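Local coordinates for amino acid adenylation domain-containing protein (Bacillus stratosphericus LAMA 585, PDB 6ULY) that probably selects an alpha-keto acid and activates it as an acyl adenylate, serving as the adenylation domain of a nonribosomal depsipeptide synthetase module, at residues F380-P386 with E448-T454; G324-A330 with F342-R348; L18-L22 with F85-L90. All coordinates share one frame; numbering follows the deposited sequence.

Contact 1 of 3, residues F380-P386 with E448-T454; sequences FTELGKP and EGRLTLT. With QA7 (5'-O-{(S)-hydroxy[(4-methyl-2-oxopentanoyl)oxy]phosphoryl}adenosine), chain C.
E382 OE2 is gripped by two nitrogens of one guanidinium: R450 NE reaches it over 2.8 Å with a fairly straight N-H (163°), and R450 NH2 over a longer, more bent path. This side-on salt bridge sits beside a classic beta bulge, in which L383 and G384 share L451 as their one partner where the segment 380-386 meets the edge strand 450-456 of a five-stranded antiparallel sheet. OE2 lies in the guanidinium plane, but the carboxylate is turned 70° against that plane; NH2 is accepted by the syn lone pair of OE2, whereas NE comes from above the carboxylate plane. The arginine bends at chi3 (-63°), which swings the head back to the glutamate. K385 NZ stands at another edge of the same guanidinium, and the carboxylate probably offsets some of that like charge.

Two backbone bonds fix the bulge, L383 N to L451 O at 2.8 Å and L451 N to G384 O at 2.9 Å. G384, at the second position of the bulge, takes a backbone conformation with positive phi. On the ligand side L383 CD1 and L453 CD2 meet at 4.1 Å and both touch the adenine of the bound keto acyl adenylate, whose amino group N24 lies close to L383 CD1; F331 packs on both leucines. At the far end a water donates to T381 O and L453 O, bridging the backbones. Beyond it the T454 methyl CG2 makes a CH-pi contact over the centre of the F380 ring, 3.7 Å from its centroid.

Contact 2 of 3, residues G324-A330 with F342-R348; sequences GDVIRPA and FSFAIER. With QA7 (5'-O-{(S)-hydroxy[(4-methyl-2-oxopentanoyl)oxy]phosphoryl}adenosine), chain C; SO4 (sulfate ion), chain E; SO4 (sulfate ion), chain L.
P329 and I346 make the tight part of this contact: I346 CG1 lies 3.5 Å from P329 CD and nearly as close to CG. Here strand 327-333 of the large mixed sheet runs against the end of strand 338-342 and the loop that follows it. The two strands form a beta hairpin, with A330 and F342 an antiparallel non-hydrogen-bonded pair and A330 CB against F342 CD1 at 3.6 Å. Next to them S343 N bonds to P329 O at 2.9 Å. Further along, the chain after F342 leaves the strand, and a water bridges the two backbones, donating to I327 O and S343 O and accepting from I346 N.

The outer side is looser. F344 is exposed, and its ring meets the R328 chain obliquely, F344 CD1 lying 3.8 Å from R328 CD; guanidinium and ring planes are 61° apart. R328 NH1 is hydrogen-bonded to N207 OD1. At the other end R348 N bonds to G324 O at 2.8 Å. The arginine's CG lies anti to its backbone N (chi1 -173°), and the chain then bends twice, laying one guanidinium face over G324 CA. One sulfate takes a bond from G324 N and weak ones from R348, while O3 of a second sulfate receives R348 NH1 at 2.6 Å.

A330 O accepts the adenine amino group N24 at 2.7 Å, so a main-chain carbonyl reads the base, whereas the sulfates, probably from the crystallisation liquor, probably mark no more than a patch that attracts anions.

Contact 3 of 3, residues L18-L22 with F85-L90; sequences LQDVL and FWACVL
With chi1 at -74°, the indole of W86 leans beside its own backbone N and reaches across to L18 and L22; L22, its CG anti to the backbone N (chi1 -176°), extends over one face of that indole. They run alongside one another, pointing opposite ways, L22 CB coming within 3.7 Å of W86 CZ3. F85 CD2 lies over the opposite face, so the ring is held between a leucine and a phenylalanine. The edge of the indole points at the first helical turn, with W86 CZ3 3.1 Å from L18 O, a carbonyl that also accepts L22 N.

L18 lies between the aromatic groups and V89. Its CB rests 3.8 Å from V89 CG1, while L18 CD1 meets the edge of the F85 ring, 3.8 Å from F85 CZ.

This is helix-on-helix packing in the N-terminal part of the adenylation domain, between helix 18-26 and helix 78-91; the axes of segments 18-22 and 85-90 cross at -122° and approach to 9.9 Å. Helices 224-237 and 46-62 close around the same indole, and H231 takes the hydrogen bond of W86 NE1.

At the partly exposed border the extended Q19 side chain runs past V89, and its NE2 donates to V89 O over 3.1 Å, tilted from the carbonyl plane. The same amide nitrogen also donates to H166 O.

From the N terminus, contact 3 closes first, bringing helix 18-26 onto helix 78-91 across the strands and helix between them. Contact 2 comes next and encloses only a short hairpin, strand 327-333 turning back through strand 338-342. Contact 1 follows, closing a longer excursion from 380-386 through several strands to 448-454. The three are in series, none nested or crossed. Contacts 1 and 2 have centres about 12 Å apart and touch where E382 O meets S343 CB; together they join the large mixed sheet to the five-stranded antiparallel sheet beside the adenine. Contact 3 lies apart, its centre about 34 Å from that of contact 1 and about 32 Å from that of contact 2.

Contact 1 of 3, residues F380-P386 with E448-T454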
loop_
_atom_site.group_PDB
_atom_site.type_symbol
_atom_site.label_atom_id
_atom_site.label_comp_id
_atom_site.label_asym_id
_atom_site.label_seq_id
_atom_site.Cartn_x
_atom_site.Cartn_y
_atom_site.Cartn_z
ATOM N N PHE A 380 -8.207 -1.975 -27.823
ATOM C CA PHE A 380 -6.934 -1.768 -27.154
ATOM C C PHE A 380 -5.874 -1.370 -28.170
ATOM O O PHE A 380 -5.899 -1.805 -29.325
ATOM C CB PHE A 380 -6.480 -3.032 -26.415
ATOM C CG PHE A 380 -7.448 -3.509 -25.373
ATOM C CD1 PHE A 380 -7.589 -2.827 -24.176
ATOM C CD2 PHE A 380 -8.203 -4.649 -25.581
ATOM C CE1 PHE A 380 -8.476 -3.271 -23.207
ATOM C CE2 PHE A 380 -9.087 -5.097 -24.617
ATOM C CZ PHE A 380 -9.224 -4.402 -23.431
ATOM N N THR A 381 -4.939 -0.540 -27.724
ATOM C CA THR A 381 -3.810 -0.131 -28.546
ATOM C C THR A 381 -2.653 -1.094 -28.317
ATOM O O THR A 381 -2.166 -1.228 -27.189
ATOM C CB THR A 381 -3.386 1.298 -28.215
ATOM O OG1 THR A 381 -4.498 2.184 -28.399
ATOM C CG2 THR A 381 -2.222 1.725 -29.108
ATOM N N GLU A 382 -2.217 -1.764 -29.383
ATOM C CA GLU A 382 -1.042 -2.617 -29.288
ATOM C C GLU A 382 0.176 -1.785 -28.912
ATOM O O GLU A 382 0.355 -0.661 -29.392
ATOM C CB GLU A 382 -0.795 -3.339 -30.613
ATOM C CG GLU A 382 -1.849 -4.373 -30.971
ATOM C CD GLU A 382 -1.493 -5.165 -32.220
ATOM O OE1 GLU A 382 -1.793 -4.694 -33.339
ATOM O OE2 GLU A 382 -0.902 -6.256 -32.082
ATOM N N LEU A 383 1.014 -2.339 -28.041
ATOM C CA LEU A 383 2.221 -1.664 -27.590
ATOM C C LEU A 383 3.483 -2.261 -28.195
ATOM O O LEU A 383 4.582 -1.763 -27.925
ATOM C CB LEU A 383 2.292 -1.686 -26.058
ATOM C CG LEU A 383 1.060 -1.083 -25.369
ATOM C CD1 LEU A 383 1.240 -1.036 -23.859
ATOM C CD2 LEU A 383 0.740 0.314 -25.904
ATOM N N GLY A 384 3.358 -3.302 -29.011
ATOM C CA GLY A 384 4.441 -3.739 -29.870
ATOM C C GLY A 384 5.269 -4.859 -29.274
ATOM O O GLY A 384 5.006 -5.381 -28.186
ATOM N N LYS A 385 6.292 -5.229 -30.034
ATOM C CA LYS A 385 7.187 -6.305 -29.656
ATOM C C LYS A 385 8.205 -5.822 -28.629
ATOM O O LYS A 385 8.534 -4.631 -28.579
ATOM C CB LYS A 385 7.927 -6.843 -30.876
ATOM C CG LYS A 385 7.037 -7.523 -31.894
ATOM C CD LYS A 385 7.838 -8.419 -32.825
ATOM C CE LYS A 385 6.927 -9.173 -33.785
ATOM N NZ LYS A 385 6.128 -8.246 -34.640
ATOM N N PRO A 386 8.732 -6.730 -27.811
ATOM C CA PRO A 386 9.787 -6.339 -26.873
ATOM C C PRO A 386 11.012 -5.836 -27.615
ATOM O O PRO A 386 11.316 -6.273 -28.726
ATOM C CB PRO A 386 10.093 -7.634 -26.111
ATOM C CG PRO A 386 8.958 -8.551 -26.398
ATOM C CD PRO A 386 8.421 -8.167 -27.728
ATOM N N GLU A 448 0.786 -12.235 -31.569
ATOM C CA GLU A 448 1.857 -12.190 -32.564
ATOM C C GLU A 448 3.143 -11.635 -31.961
ATOM O O GLU A 448 3.910 -10.936 -32.632
ATOM C CB GLU A 448 1.444 -11.370 -33.790
ATOM C CG GLU A 448 0.186 -11.875 -34.487
ATOM C CD GLU A 448 0.349 -13.268 -35.068
ATOM O OE1 GLU A 448 1.459 -13.596 -35.543
ATOM O OE2 GLU A 448 -0.636 -14.037 -35.045
ATOM N N GLY A 449 3.383 -11.939 -30.687
ATOM C CA GLY A 449 4.575 -11.478 -30.007
ATOM C C GLY A 449 4.535 -10.037 -29.560
ATOM O O GLY A 449 5.550 -9.531 -29.067
ATOM N N ARG A 450 3.400 -9.362 -29.713
ATOM C CA ARG A 450 3.262 -7.953 -29.376
ATOM C C ARG A 450 2.402 -7.815 -28.128
ATOM O O ARG A 450 1.325 -8.416 -28.038
ATOM C CB ARG A 450 2.651 -7.180 -30.548
ATOM C CG ARG A 450 3.461 -7.302 -31.841
ATOM C CD ARG A 450 2.900 -6.437 -32.958
ATOM N NE ARG A 450 1.552 -6.838 -33.355
ATOM C CZ ARG A 450 1.263 -7.624 -34.390
ATOM N NH1 ARG A 450 2.227 -8.115 -35.159
ATOM N NH2 ARG A 450 -0.003 -7.919 -34.659
ATOM N N LEU A 451 2.882 -7.031 -27.167
ATOM C CA LEU A 451 2.189 -6.861 -25.899
ATOM C C LEU A 451 1.052 -5.857 -26.034
ATOM O O LEU A 451 1.172 -4.850 -26.736
ATOM C CB LEU A 451 3.167 -6.384 -24.824
ATOM C CG LEU A 451 2.574 -6.001 -23.469
ATOM C CD1 LEU A 451 2.030 -7.235 -22.753
ATOM C CD2 LEU A 451 3.622 -5.297 -22.627
ATOM N N THR A 452 -0.050 -6.128 -25.340
ATOM C CA THR A 452 -1.163 -5.189 -25.253
ATOM C C THR A 452 -1.634 -5.171 -23.806
ATOM O O THR A 452 -2.096 -6.194 -23.290
ATOM C CB THR A 452 -2.305 -5.576 -26.196
ATOM O OG1 THR A 452 -1.871 -5.452 -27.555
ATOM C CG2 THR A 452 -3.507 -4.679 -25.983
ATOM N N LEU A 453 -1.493 -4.022 -23.153
ATOM C CA LEU A 453 -1.942 -3.877 -21.776
ATOM C C LEU A 453 -3.443 -3.631 -21.738
ATOM O O LEU A 453 -3.991 -2.915 -22.581
ATOM C CB LEU A 453 -1.202 -2.730 -21.088
ATOM C CG LEU A 453 -0.001 -3.118 -20.222
ATOM C CD1 LEU A 453 0.844 -4.182 -20.888
ATOM C CD2 LEU A 453 0.846 -1.897 -19.917
ATOM N N THR A 454 -4.107 -4.245 -20.757
ATOM C CA THR A 454 -5.547 -4.123 -20.588
ATOM C C THR A 454 -5.963 -3.610 -19.216
ATOM O O THR A 454 -7.124 -3.219 -19.053
ATOM C CB THR A 454 -6.235 -5.478 -20.827
ATOM O OG1 THR A 454 -5.684 -6.463 -19.939
ATOM C CG2 THR A 454 -6.047 -5.932 -22.267
HETATM C C01 QA7 C . 7.135 4.275 -21.953
HETATM C C02 QA7 C . 7.459 5.022 -20.715
HETATM C C03 QA7 C . 8.947 5.208 -20.596
HETATM C C04 QA7 C . 6.753 4.290 -19.620
HETATM C C05 QA7 C . 7.462 4.124 -18.314
HETATM C C06 QA7 C . 6.768 4.518 -17.052
HETATM C C10 QA7 C . 4.968 2.437 -14.935
HETATM C C11 QA7 C . 3.644 2.068 -14.992
HETATM C C12 QA7 C . 3.525 0.619 -15.626
HETATM C C13 QA7 C . 2.420 0.614 -16.151
HETATM C C14 QA7 C . 2.071 2.167 -16.572
HETATM C C16 QA7 C . 3.261 2.641 -18.579
HETATM C C18 QA7 C . 1.791 2.248 -20.072
HETATM C C19 QA7 C . 1.010 2.065 -21.209
HETATM C C21 QA7 C . -0.713 1.438 -19.937
HETATM C C23 QA7 C . 1.235 2.007 -18.889
HETATM N N15 QA7 C . 2.174 2.273 -17.971
HETATM N N17 QA7 C . 3.048 2.632 -19.862
HETATM N N20 QA7 C . -0.208 1.660 -21.096
HETATM N N22 QA7 C . -0.043 1.597 -18.854
HETATM N N24 QA7 C . 1.572 2.302 -22.468
HETATM O O07 QA7 C . 7.297 4.282 -15.832
HETATM O O09 QA7 C . 5.142 3.676 -14.357
HETATM O O25 QA7 C . 2.898 2.904 -15.983
HETATM O O26 QA7 C . 1.318 0.260 -15.293
HETATM O O27 QA7 C . 3.739 -0.545 -14.698
HETATM O O28 QA7 C . 6.628 5.682 -14.007
HETATM O O29 QA7 C . 7.369 3.634 -13.513
HETATM O O30 QA7 C . 5.768 5.031 -17.136
HETATM O O31 QA7 C . 8.498 3.661 -18.292
HETATM P P08 QA7 C . 6.569 4.332 -14.424
HETATM O O HOH W 1 -2.397 -1.369 -24.428
#

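Contact 2 of 3, residues G324-A330 with F342-R348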
loop_
_atom_site.group_PDB
_atom_site.type_symbol
_atom_site.label_atom_id
_atom_site.label_comp_id
_atom_site.label_asym_id
_atom_site.label_seq_id
_atom_site.Cartn_x
_atom_site.Cartn_y
_atom_site.Cartn_z
ATOM N N GLY A 324 1.267 10.469 -40.683
ATOM C CA GLY A 324 0.293 9.685 -39.959
ATOM C C GLY A 324 0.814 8.437 -39.287
ATOM O O GLY A 324 0.014 7.668 -38.746
ATOM N N ASP A 325 2.131 8.210 -39.296
ATOM C CA ASP A 325 2.728 7.005 -38.727
ATOM C C ASP A 325 3.782 7.331 -37.674
ATOM O O ASP A 325 4.594 6.469 -37.328
ATOM C CB ASP A 325 3.343 6.141 -39.832
ATOM C CG ASP A 325 4.552 6.798 -40.487
ATOM O OD1 ASP A 325 4.702 8.035 -40.378
ATOM O OD2 ASP A 325 5.354 6.077 -41.116
ATOM N N VAL A 326 3.788 8.562 -37.157
ATOM C CA VAL A 326 4.816 8.962 -36.203
ATOM C C VAL A 326 4.512 8.513 -34.778
ATOM O O VAL A 326 5.432 8.444 -33.954
ATOM C CB VAL A 326 5.008 10.489 -36.210
ATOM C CG1 VAL A 326 5.320 10.980 -37.617
ATOM C CG2 VAL A 326 3.767 11.190 -35.647
ATOM N N ILE A 327 3.255 8.222 -34.454
ATOM C CA ILE A 327 2.882 7.907 -33.079
ATOM C C ILE A 327 3.259 6.462 -32.782
ATOM O O ILE A 327 2.773 5.534 -33.438
ATOM C CB ILE A 327 1.385 8.150 -32.837
ATOM C CG1 ILE A 327 1.117 9.650 -32.694
ATOM C CG2 ILE A 327 0.920 7.385 -31.595
ATOM C CD1 ILE A 327 -0.345 10.000 -32.491
ATOM N N ARG A 328 4.113 6.271 -31.782
ATOM C CA ARG A 328 4.589 4.946 -31.389
ATOM C C ARG A 328 4.157 4.649 -29.960
ATOM O O ARG A 328 4.799 5.118 -29.002
ATOM C CB ARG A 328 6.107 4.864 -31.528
ATOM C CG ARG A 328 6.576 5.141 -32.940
ATOM C CD ARG A 328 8.058 4.880 -33.118
ATOM N NE ARG A 328 8.545 5.448 -34.373
ATOM C CZ ARG A 328 9.826 5.521 -34.720
ATOM N NH1 ARG A 328 10.767 5.058 -33.911
ATOM N NH2 ARG A 328 10.164 6.066 -35.880
ATOM N N PRO A 329 3.072 3.905 -29.757
ATOM C CA PRO A 329 2.731 3.471 -28.397
ATOM C C PRO A 329 3.886 2.705 -27.768
ATOM O O PRO A 329 4.620 1.981 -28.445
ATOM C CB PRO A 329 1.502 2.579 -28.605
ATOM C CG PRO A 329 0.900 3.059 -29.885
ATOM C CD PRO A 329 2.046 3.513 -30.740
ATOM N N ALA A 330 4.051 2.882 -26.460
ATOM C CA ALA A 330 5.128 2.220 -25.739
ATOM C C ALA A 330 4.706 1.995 -24.295
ATOM O O ALA A 330 3.853 2.707 -23.761
ATOM C CB ALA A 330 6.421 3.036 -25.795
ATOM N N PHE A 342 7.698 -1.203 -28.081
ATOM C CA PHE A 342 7.353 -0.095 -28.966
ATOM C C PHE A 342 6.510 -0.628 -30.115
ATOM O O PHE A 342 6.858 -1.648 -30.718
ATOM C CB PHE A 342 8.605 0.593 -29.525
ATOM C CG PHE A 342 9.391 1.365 -28.505
ATOM C CD1 PHE A 342 9.081 2.684 -28.227
ATOM C CD2 PHE A 342 10.457 0.778 -27.843
ATOM C CE1 PHE A 342 9.810 3.399 -27.297
ATOM C CE2 PHE A 342 11.190 1.487 -26.913
ATOM C CZ PHE A 342 10.867 2.800 -26.639
ATOM N N SER A 343 5.414 0.063 -30.419
ATOM C CA SER A 343 4.531 -0.296 -31.522
ATOM C C SER A 343 4.765 0.650 -32.692
ATOM O O SER A 343 4.717 1.874 -32.526
ATOM C CB SER A 343 3.065 -0.239 -31.087
ATOM O OG SER A 343 2.196 -0.390 -32.197
ATOM N N PHE A 344 5.018 0.082 -33.873
ATOM C CA PHE A 344 5.281 0.854 -35.083
ATOM C C PHE A 344 4.158 0.706 -36.105
ATOM O O PHE A 344 4.395 0.800 -37.312
ATOM C CB PHE A 344 6.605 0.433 -35.721
ATOM C CG PHE A 344 7.732 0.293 -34.747
ATOM C CD1 PHE A 344 8.520 1.379 -34.420
ATOM C CD2 PHE A 344 8.006 -0.931 -34.159
ATOM C CE1 PHE A 344 9.564 1.250 -33.523
ATOM C CE2 PHE A 344 9.044 -1.066 -33.264
ATOM C CZ PHE A 344 9.825 0.026 -32.946
ATOM N N ALA A 345 2.932 0.481 -35.636
ATOM C CA ALA A 345 1.824 0.109 -36.502
ATOM C C ALA A 345 0.679 1.110 -36.513
ATOM O O ALA A 345 -0.290 0.905 -37.253
ATOM C CB ALA A 345 1.273 -1.264 -36.087
ATOM N N ILE A 346 0.745 2.171 -35.711
ATOM C CA ILE A 346 -0.328 3.161 -35.696
ATOM C C ILE A 346 -0.267 3.985 -36.975
ATOM O O ILE A 346 0.798 4.483 -37.363
ATOM C CB ILE A 346 -0.221 4.051 -34.449
ATOM C CG1 ILE A 346 -0.471 3.229 -33.177
ATOM C CG2 ILE A 346 -1.193 5.228 -34.544
ATOM C CD1 ILE A 346 -1.879 2.657 -33.060
ATOM N N GLU A 347 -1.415 4.132 -37.637
ATOM C CA GLU A 347 -1.498 4.827 -38.917
ATOM C C GLU A 347 -2.746 5.692 -38.949
ATOM O O GLU A 347 -3.842 5.216 -38.638
ATOM C CB GLU A 347 -1.528 3.830 -40.079
ATOM C CG GLU A 347 -0.245 3.038 -40.246
ATOM C CD GLU A 347 -0.408 1.862 -41.188
ATOM O OE1 GLU A 347 -1.564 1.526 -41.527
ATOM O OE2 GLU A 347 0.619 1.274 -41.588
ATOM N N ARG A 348 -2.578 6.961 -39.335
ATOM C CA ARG A 348 -3.723 7.862 -39.429
ATOM C C ARG A 348 -4.790 7.294 -40.357
ATOM O O ARG A 348 -5.983 7.300 -40.032
ATOM C CB ARG A 348 -3.272 9.241 -39.919
ATOM C CG ARG A 348 -4.376 10.300 -39.890
ATOM C CD ARG A 348 -4.296 11.265 -41.074
ATOM N NE ARG A 348 -2.968 11.860 -41.219
ATOM C CZ ARG A 348 -2.154 11.677 -42.256
ATOM N NH1 ARG A 348 -2.510 10.918 -43.286
ATOM N NH2 ARG A 348 -0.970 12.272 -42.266
HETATM C C01 QA7 C . 7.135 4.275 -21.953
HETATM C C02 QA7 C . 7.459 5.022 -20.715
HETATM C C03 QA7 C . 8.947 5.208 -20.596
HETATM C C04 QA7 C . 6.753 4.290 -19.620
HETATM C C05 QA7 C . 7.462 4.124 -18.314
HETATM C C06 QA7 C . 6.768 4.518 -17.052
HETATM C C10 QA7 C . 4.968 2.437 -14.935
HETATM C C11 QA7 C . 3.644 2.068 -14.992
HETATM C C12 QA7 C . 3.525 0.619 -15.626
HETATM C C13 QA7 C . 2.420 0.614 -16.151
HETATM C C14 QA7 C . 2.071 2.167 -16.572
HETATM C C16 QA7 C . 3.261 2.641 -18.579
HETATM C C18 QA7 C . 1.791 2.248 -20.072
HETATM C C19 QA7 C . 1.010 2.065 -21.209
HETATM C C21 QA7 C . -0.713 1.438 -19.937
HETATM C C23 QA7 C . 1.235 2.007 -18.889
HETATM N N15 QA7 C . 2.174 2.273 -17.971
HETATM N N17 QA7 C . 3.048 2.632 -19.862
HETATM N N20 QA7 C . -0.208 1.660 -21.096
HETATM N N22 QA7 C . -0.043 1.597 -18.854
HETATM N N24 QA7 C . 1.572 2.302 -22.468
HETATM O O07 QA7 C . 7.297 4.282 -15.832
HETATM O O09 QA7 C . 5.142 3.676 -14.357
HETATM O O25 QA7 C . 2.898 2.904 -15.983
HETATM O O26 QA7 C . 1.318 0.260 -15.293
HETATM O O27 QA7 C . 3.739 -0.545 -14.698
HETATM O O28 QA7 C . 6.628 5.682 -14.007
HETATM O O29 QA7 C . 7.369 3.634 -13.513
HETATM O O30 QA7 C . 5.768 5.031 -17.136
HETATM O O31 QA7 C . 8.498 3.661 -18.292
HETATM P P08 QA7 C . 6.569 4.332 -14.424
HETATM S S SO4 E . 0.992 10.818 -44.936
HETATM O O1 SO4 E . 1.346 9.618 -45.633
HETATM O O2 SO4 E . 0.304 10.481 -43.727
HETATM O O3 SO4 E . 2.179 11.558 -44.621
HETATM O O4 SO4 E . 0.137 11.618 -45.763
HETATM S S SO4 L . -5.815 9.352 -44.997
HETATM O O1 SO4 L . -5.715 8.165 -45.765
HETATM O O2 SO4 L . -6.678 9.134 -43.901
HETATM O O3 SO4 L . -4.522 9.745 -44.544
HETATM O O4 SO4 L . -6.361 10.387 -45.790
HETATM O O HOH W 2 3.293 3.323 -34.607
#

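Contact 3 of 3, residues L18-L22 with F85-L90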
loop_
_atom_site.group_PDB
_atom_site.type_symbol
_atom_site.label_atom_id
_atom_site.label_comp_id
_atom_site.label_asym_id
_atom_site.label_seq_id
_atom_site.Cartn_x
_atom_site.Cartn_y
_atom_site.Cartn_z
ATOM N N LEU A 18 28.105 5.269 -17.897
ATOM C CA LEU A 18 27.599 6.552 -18.367
ATOM C C LEU A 18 28.716 7.568 -18.566
ATOM O O LEU A 18 28.551 8.501 -19.355
ATOM C CB LEU A 18 26.555 7.108 -17.396
ATOM C CG LEU A 18 25.193 6.400 -17.345
ATOM C CD1 LEU A 18 24.196 7.259 -16.580
ATOM C CD2 LEU A 18 24.641 6.071 -18.725
ATOM N N GLN A 19 29.843 7.412 -17.870
ATOM C CA GLN A 19 30.995 8.268 -18.132
ATOM C C GLN A 19 31.454 8.138 -19.579
ATOM O O GLN A 19 31.756 9.139 -20.235
ATOM C CB GLN A 19 32.136 7.918 -17.177
ATOM C CG GLN A 19 31.893 8.342 -15.740
ATOM C CD GLN A 19 33.004 7.897 -14.809
ATOM O OE1 GLN A 19 34.121 7.624 -15.245
ATOM N NE2 GLN A 19 32.699 7.815 -13.519
ATOM N N ASP A 20 31.505 6.907 -20.094
ATOM C CA ASP A 20 31.883 6.705 -21.488
ATOM C C ASP A 20 30.846 7.292 -22.438
ATOM O O ASP A 20 31.196 7.739 -23.536
ATOM C CB ASP A 20 32.076 5.210 -21.769
ATOM C CG ASP A 20 33.076 4.557 -20.825
ATOM O OD1 ASP A 20 33.952 5.267 -20.281
ATOM O OD2 ASP A 20 32.984 3.326 -20.626
ATOM N N VAL A 21 29.572 7.303 -22.038
ATOM C CA VAL A 21 28.541 7.925 -22.865
ATOM C C VAL A 21 28.822 9.416 -23.011
ATOM O O VAL A 21 28.795 9.970 -24.117
ATOM C CB VAL A 21 27.144 7.669 -22.267
ATOM C CG1 VAL A 21 26.093 8.496 -22.992
ATOM C CG2 VAL A 21 26.790 6.182 -22.329
ATOM N N LEU A 22 29.122 10.078 -21.892
ATOM C CA LEU A 22 29.383 11.512 -21.918
ATOM C C LEU A 22 30.659 11.824 -22.688
ATOM O O LEU A 22 30.721 12.818 -23.421
ATOM C CB LEU A 22 29.468 12.043 -20.488
ATOM C CG LEU A 22 29.643 13.554 -20.329
ATOM C CD1 LEU A 22 28.481 14.299 -20.967
ATOM C CD2 LEU A 22 29.779 13.923 -18.863
ATOM N N PHE A 85 23.199 15.892 -12.588
ATOM C CA PHE A 85 23.183 14.451 -12.807
ATOM C C PHE A 85 24.538 13.955 -13.289
ATOM O O PHE A 85 25.042 12.929 -12.816
ATOM C CB PHE A 85 22.097 14.095 -13.817
ATOM C CG PHE A 85 22.100 12.653 -14.228
ATOM C CD1 PHE A 85 21.411 11.706 -13.486
ATOM C CD2 PHE A 85 22.783 12.243 -15.362
ATOM C CE1 PHE A 85 21.408 10.377 -13.866
ATOM C CE2 PHE A 85 22.784 10.914 -15.746
ATOM C CZ PHE A 85 22.095 9.980 -14.994
ATOM N N TRP A 86 25.147 14.672 -14.230
ATOM C CA TRP A 86 26.406 14.210 -14.794
ATOM C C TRP A 86 27.578 14.476 -13.864
ATOM O O TRP A 86 28.526 13.684 -13.833
ATOM C CB TRP A 86 26.613 14.855 -16.155
ATOM C CG TRP A 86 25.717 14.248 -17.185
ATOM C CD1 TRP A 86 24.596 14.798 -17.725
ATOM C CD2 TRP A 86 25.859 12.955 -17.781
ATOM N NE1 TRP A 86 24.036 13.933 -18.633
ATOM C CE2 TRP A 86 24.793 12.793 -18.685
ATOM C CE3 TRP A 86 26.790 11.921 -17.644
ATOM C CZ2 TRP A 86 24.631 11.641 -19.447
ATOM C CZ3 TRP A 86 26.628 10.781 -18.403
ATOM C CH2 TRP A 86 25.559 10.649 -19.294
ATOM N N ALA A 87 27.527 15.552 -13.079
ATOM C CA ALA A 87 28.507 15.709 -12.011
ATOM C C ALA A 87 28.511 14.482 -11.106
ATOM O O ALA A 87 29.573 13.954 -10.755
ATOM C CB ALA A 87 28.211 16.976 -11.209
ATOM N N CYS A 88 27.321 14.002 -10.733
ATOM C CA CYS A 88 27.227 12.811 -9.896
ATOM C C CYS A 88 27.777 11.584 -10.614
ATOM O O CYS A 88 28.504 10.780 -10.020
ATOM C CB CYS A 88 25.772 12.584 -9.485
ATOM S SG CYS A 88 25.116 13.804 -8.329
ATOM N N VAL A 89 27.426 11.413 -11.887
ATOM C CA VAL A 89 28.007 10.336 -12.684
ATOM C C VAL A 89 29.529 10.399 -12.650
ATOM O O VAL A 89 30.203 9.375 -12.508
ATOM C CB VAL A 89 27.474 10.400 -14.127
ATOM C CG1 VAL A 89 28.290 9.487 -15.038
ATOM C CG2 VAL A 89 25.999 10.029 -14.158
ATOM N N LEU A 90 30.097 11.600 -12.790
ATOM C CA LEU A 90 31.554 11.723 -12.791
ATOM C C LEU A 90 32.134 11.367 -11.428
ATOM O O LEU A 90 33.180 10.712 -11.343
ATOM C CB LEU A 90 31.973 13.142 -13.189
ATOM C CG LEU A 90 31.713 13.558 -14.635
ATOM C CD1 LEU A 90 32.170 14.991 -14.859
ATOM C CD2 LEU A 90 32.409 12.613 -15.604
#